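Local structure of chitinase (Paenibacillus sp. FPU-7, 5GZT) at residues B[662-665]-B[669-672]; B[715-720]-B[734-739]. The protein probably cleaves the beta-1,4 linkages between N-acetylglucosamine units of chitin and chitodextrins at random internal positions, acting as an endochitinase. All blocks are in the same frame, centred on the assembly; numbering follows the deposited sequence.

Contact 1. Residues B[662-665]-B[669-672]; sequences TMAT and LPAG
Met663 lies against Leu669 through its sulfur. SD is 3.6 Å from Leu669 CD1 and 3.8 Å from Leu669 CB, so the thioether rests on the side of the leucine and not on its far methyl alone. The two side chains cross at about a right angle. The methionine starts out pointing away from the other segment. Its chain then bends at both chi2 (-74°) and chi3 (-60°), and this folds the sulfur back toward the leucine. The terminal CE lies beside the leucine backbone, 3.9 Å from Leu669 N. Of the two leucine methyls, CD1 meets the sulfur.

Pro670 makes the second half of the contact, with the CD-CG side of its ring against the backbone of 662-665. Its CD is 3.2 Å from Thr662 O, and its CG is 3.3 Å from the same oxygen. CD also approaches Ala664 N at 3.6 Å. These are close van der Waals contacts of ring CH2 groups; the segments share no hydrogen bond. The alanine methyl points toward 669-672 but only grazes the ring, with Ala664 CB 4.2 Å from Pro670 CD.

Segment 662-665 leads from strand 660-662 into the loop, and 669-672 lies on strand 668-678 beyond it. Here the chain passes between the two sheets of the immunoglobulin-like domain. Thr665 OG1 accepts hydrogen bonds from Thr667 N and Gln668 N within this loop. Met663 and Leu669 both touch Ile758 of strand 754-759. Backbone hydrogen bonds tie Met663 to Met759 of strand 754-759, in one sheet, and Leu669 to Gly722 of strand 714-723, in the other.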
loop_
_atom_site.group_PDB
_atom_site.type_symbol
_atom_site.label_atom_id
_atom_site.label_comp_id
_atom_site.label_asym_id
_atom_site.label_seq_id
_atom_site.Cartn_x
_atom_site.Cartn_y
_atom_site.Cartn_z
ATOM N N THR B 662 2.152 0.795 -45.277
ATOM C CA THR B 662 1.255 0.750 -46.443
ATOM C C THR B 662 2.032 0.571 -47.778
ATOM O O THR B 662 3.004 1.306 -48.064
ATOM C CB THR B 662 0.485 2.031 -46.527
ATOM O OG1 THR B 662 -0.199 2.246 -45.311
ATOM C CG2 THR B 662 -0.555 1.953 -47.692
ATOM N N MET B 663 1.573 -0.395 -48.579
ATOM C CA MET B 663 2.121 -0.687 -49.899
ATOM C C MET B 663 2.045 0.579 -50.736
ATOM O O MET B 663 1.093 1.327 -50.644
ATOM C CB MET B 663 1.344 -1.814 -50.598
ATOM C CG MET B 663 1.381 -3.193 -49.872
ATOM S SD MET B 663 2.973 -3.935 -50.071
ATOM C CE MET B 663 3.170 -4.127 -51.842
ATOM N N ALA B 664 3.066 0.839 -51.533
ATOM C CA ALA B 664 3.017 2.001 -52.479
ATOM C C ALA B 664 2.360 1.587 -53.782
ATOM O O ALA B 664 1.733 2.379 -54.407
ATOM C CB ALA B 664 4.470 2.385 -52.775
ATOM N N THR B 665 2.527 0.340 -54.225
ATOM C CA THR B 665 1.836 -0.148 -55.452
ATOM C C THR B 665 1.297 -1.537 -55.113
ATOM O O THR B 665 1.299 -1.924 -53.949
ATOM C CB THR B 665 2.764 -0.270 -56.667
ATOM O OG1 THR B 665 3.741 -1.264 -56.431
ATOM C CG2 THR B 665 3.449 1.130 -57.032
ATOM N N LEU B 669 6.651 -2.477 -51.561
ATOM C CA LEU B 669 6.469 -2.209 -50.144
ATOM C C LEU B 669 7.538 -1.206 -49.729
ATOM O O LEU B 669 8.688 -1.530 -49.853
ATOM C CB LEU B 669 6.661 -3.494 -49.398
ATOM C CG LEU B 669 6.548 -3.395 -47.889
ATOM C CD1 LEU B 669 5.186 -3.003 -47.426
ATOM C CD2 LEU B 669 6.909 -4.733 -47.329
ATOM N N PRO B 670 7.181 -0.019 -49.272
ATOM C CA PRO B 670 8.275 0.881 -48.809
ATOM C C PRO B 670 8.836 0.420 -47.455
ATOM O O PRO B 670 8.257 -0.459 -46.776
ATOM C CB PRO B 670 7.638 2.233 -48.699
ATOM C CG PRO B 670 6.164 1.972 -48.662
ATOM C CD PRO B 670 5.882 0.615 -49.240
ATOM N N ALA B 671 9.970 0.999 -47.082
ATOM C CA ALA B 671 10.528 0.811 -45.764
ATOM C C ALA B 671 9.554 1.364 -44.774
ATOM O O ALA B 671 8.803 2.283 -45.057
ATOM C CB ALA B 671 11.878 1.547 -45.622
ATOM N N GLY B 672 9.535 0.808 -43.582
ATOM C CA GLY B 672 8.577 1.275 -42.538
ATOM C C GLY B 672 8.900 0.611 -41.241
ATOM O O GLY B 672 9.648 -0.349 -41.249
#

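Contact 2. Residues B[715-720]-B[734-739]; sequences VAVYVN and VRVVVK
Val715 meets Val738, and Val717 meets Val736, each pair through one methyl from each residue. Val715 CG2 is 4.2 Å from Val738 CG2, and Val717 CG2 is 4.2 Å from Val736 CG2. These are loose apolar contacts between buried side chains. The Val715 and Val738 side chains run alongside one another, pointing opposite ways. In both, CG1 stands anti to the backbone N (chi1 173° and -174°), which places CG2 beside that N, and it is CG2 that reaches across.

The backbones stay well apart, with Val717 CA 8.7 Å from Val736 CA. This spacing is that of two sheets packed face to face, not of paired strands. Strand 714-723 is held in place by backbone hydrogen bonds between Val715 and Leu676 and between Val717 and Phe674, of strand 668-678. On the facing strand, Val736 packs beside Val692, and Val738 N is hydrogen-bonded to Ser751 OG.

The contact thus joins the two layers of the immunoglobulin-like beta-sandwich. In one layer, strand 714-723 runs between 668-678 and 703-707. In the other, strand 732-738 runs between 754-759 and 692-695.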
loop_
_atom_site.group_PDB
_atom_site.type_symbol
_atom_site.label_atom_id
_atom_site.label_comp_id
_atom_site.label_asym_id
_atom_site.label_seq_id
_atom_site.Cartn_x
_atom_site.Cartn_y
_atom_site.Cartn_z
ATOM N N VAL B 715 9.408 -2.212 -28.754
ATOM C CA VAL B 715 10.051 -2.858 -29.833
ATOM C C VAL B 715 9.766 -2.139 -31.115
ATOM O O VAL B 715 8.637 -1.774 -31.360
ATOM C CB VAL B 715 9.463 -4.300 -29.989
ATOM C CG1 VAL B 715 9.995 -4.977 -31.255
ATOM C CG2 VAL B 715 9.860 -5.122 -28.789
ATOM N N ALA B 716 10.797 -1.981 -31.937
ATOM C CA ALA B 716 10.716 -1.557 -33.316
ATOM C C ALA B 716 10.987 -2.727 -34.206
ATOM O O ALA B 716 11.951 -3.489 -33.978
ATOM C CB ALA B 716 11.751 -0.503 -33.629
ATOM N N VAL B 717 10.121 -2.897 -35.211
ATOM C CA VAL B 717 10.348 -3.854 -36.261
ATOM C C VAL B 717 10.581 -3.055 -37.474
ATOM O O VAL B 717 9.630 -2.464 -37.985
ATOM C CB VAL B 717 9.172 -4.853 -36.463
ATOM C CG1 VAL B 717 9.508 -5.832 -37.581
ATOM C CG2 VAL B 717 8.827 -5.607 -35.199
ATOM N N TYR B 718 11.809 -3.032 -37.999
ATOM C CA TYR B 718 12.149 -2.231 -39.190
ATOM C C TYR B 718 11.934 -3.121 -40.433
ATOM O O TYR B 718 12.591 -4.169 -40.588
ATOM C CB TYR B 718 13.617 -1.753 -39.136
ATOM C CG TYR B 718 13.926 -0.838 -37.932
ATOM C CD1 TYR B 718 13.520 0.503 -37.881
ATOM C CD2 TYR B 718 14.656 -1.328 -36.857
ATOM C CE1 TYR B 718 13.793 1.285 -36.760
ATOM C CE2 TYR B 718 14.976 -0.548 -35.802
ATOM C CZ TYR B 718 14.546 0.711 -35.716
ATOM O OH TYR B 718 14.894 1.362 -34.513
ATOM N N VAL B 719 10.928 -2.790 -41.244
ATOM C CA VAL B 719 10.671 -3.521 -42.500
ATOM C C VAL B 719 11.495 -2.793 -43.558
ATOM O O VAL B 719 11.322 -1.600 -43.819
ATOM C CB VAL B 719 9.171 -3.510 -42.842
ATOM C CG1 VAL B 719 8.916 -4.199 -44.170
ATOM C CG2 VAL B 719 8.409 -4.266 -41.745
ATOM N N ASN B 720 12.377 -3.511 -44.178
ATOM C CA ASN B 720 13.239 -2.954 -45.233
ATOM C C ASN B 720 12.563 -2.536 -46.458
ATOM O O ASN B 720 13.003 -1.582 -47.161
ATOM C CB ASN B 720 14.177 -3.987 -45.700
ATOM C CG ASN B 720 15.553 -3.595 -45.460
ATOM O OD1 ASN B 720 16.078 -2.699 -46.186
ATOM N ND2 ASN B 720 16.180 -4.207 -44.404
ATOM N N VAL B 734 0.622 -9.103 -39.633
ATOM C CA VAL B 734 1.976 -9.303 -39.118
ATOM C C VAL B 734 1.899 -9.558 -37.600
ATOM O O VAL B 734 1.188 -8.847 -36.922
ATOM C CB VAL B 734 2.864 -8.069 -39.440
ATOM C CG1 VAL B 734 4.287 -8.255 -38.920
ATOM C CG2 VAL B 734 2.928 -7.875 -40.919
ATOM N N ARG B 735 2.534 -10.612 -37.084
ATOM C CA ARG B 735 2.381 -10.984 -35.700
ATOM C C ARG B 735 3.788 -10.922 -35.046
ATOM O O ARG B 735 4.724 -11.479 -35.576
ATOM C CB ARG B 735 1.804 -12.418 -35.569
ATOM C CG ARG B 735 0.380 -12.551 -36.039
ATOM C CD ARG B 735 -0.505 -12.015 -34.970
ATOM N NE ARG B 735 -1.881 -11.956 -35.359
ATOM C CZ ARG B 735 -2.919 -11.841 -34.548
ATOM N NH1 ARG B 735 -2.783 -11.814 -33.232
ATOM N NH2 ARG B 735 -4.136 -11.825 -35.054
ATOM N N VAL B 736 3.876 -10.314 -33.861
ATOM C CA VAL B 736 5.134 -10.029 -33.170
ATOM C C VAL B 736 5.079 -10.655 -31.799
ATOM O O VAL B 736 4.224 -10.334 -31.005
ATOM C CB VAL B 736 5.359 -8.493 -33.002
ATOM C CG1 VAL B 736 6.723 -8.221 -32.351
ATOM C CG2 VAL B 736 5.345 -7.873 -34.407
ATOM N N VAL B 737 5.959 -11.608 -31.522
ATOM C CA VAL B 737 5.977 -12.137 -30.177
ATOM C C VAL B 737 7.247 -11.584 -29.493
ATOM O O VAL B 737 8.312 -11.666 -30.065
ATOM C CB VAL B 737 6.076 -13.674 -30.189
ATOM C CG1 VAL B 737 6.393 -14.177 -28.796
ATOM C CG2 VAL B 737 4.762 -14.312 -30.774
ATOM N N VAL B 738 7.080 -11.041 -28.288
ATOM C CA VAL B 738 8.180 -10.572 -27.473
ATOM C C VAL B 738 8.542 -11.664 -26.492
ATOM O O VAL B 738 7.745 -12.022 -25.601
ATOM C CB VAL B 738 7.784 -9.295 -26.707
ATOM C CG1 VAL B 738 8.976 -8.713 -25.958
ATOM C CG2 VAL B 738 7.309 -8.256 -27.668
ATOM N N LYS B 739 9.725 -12.214 -26.670
ATOM C CA LYS B 739 10.071 -13.418 -25.906
ATOM C C LYS B 739 10.435 -13.063 -24.498
ATOM O O LYS B 739 10.825 -11.905 -24.226
ATOM C CB LYS B 739 11.252 -14.140 -26.537
ATOM C CG LYS B 739 11.065 -14.482 -27.969
ATOM C CD LYS B 739 10.144 -15.630 -28.215
ATOM C CE LYS B 739 10.836 -16.970 -27.974
ATOM N NZ LYS B 739 9.763 -18.003 -27.719
#

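Both contacts belong to the immunoglobulin-like domain and bridge its two sheets, but at different depths. Contact 2 is wholly buried and joins central strands of the two layers through valine methyls alone. Contact 1 is partly buried, at a loop. There a sulfur-to-leucine contact faces inward, while a proline ring packs on backbone atoms nearer the surface. The two are linked through strands 668-678 and 714-723, which are neighbours in one sheet. Gly672 O is 2.8 Å from Val719 N, a probable hydrogen bond. Leu669 CD2 packs on Val719 CG1 at 3.8 Å, which joins the inner part of contact 1 to the strand that carries contact 2.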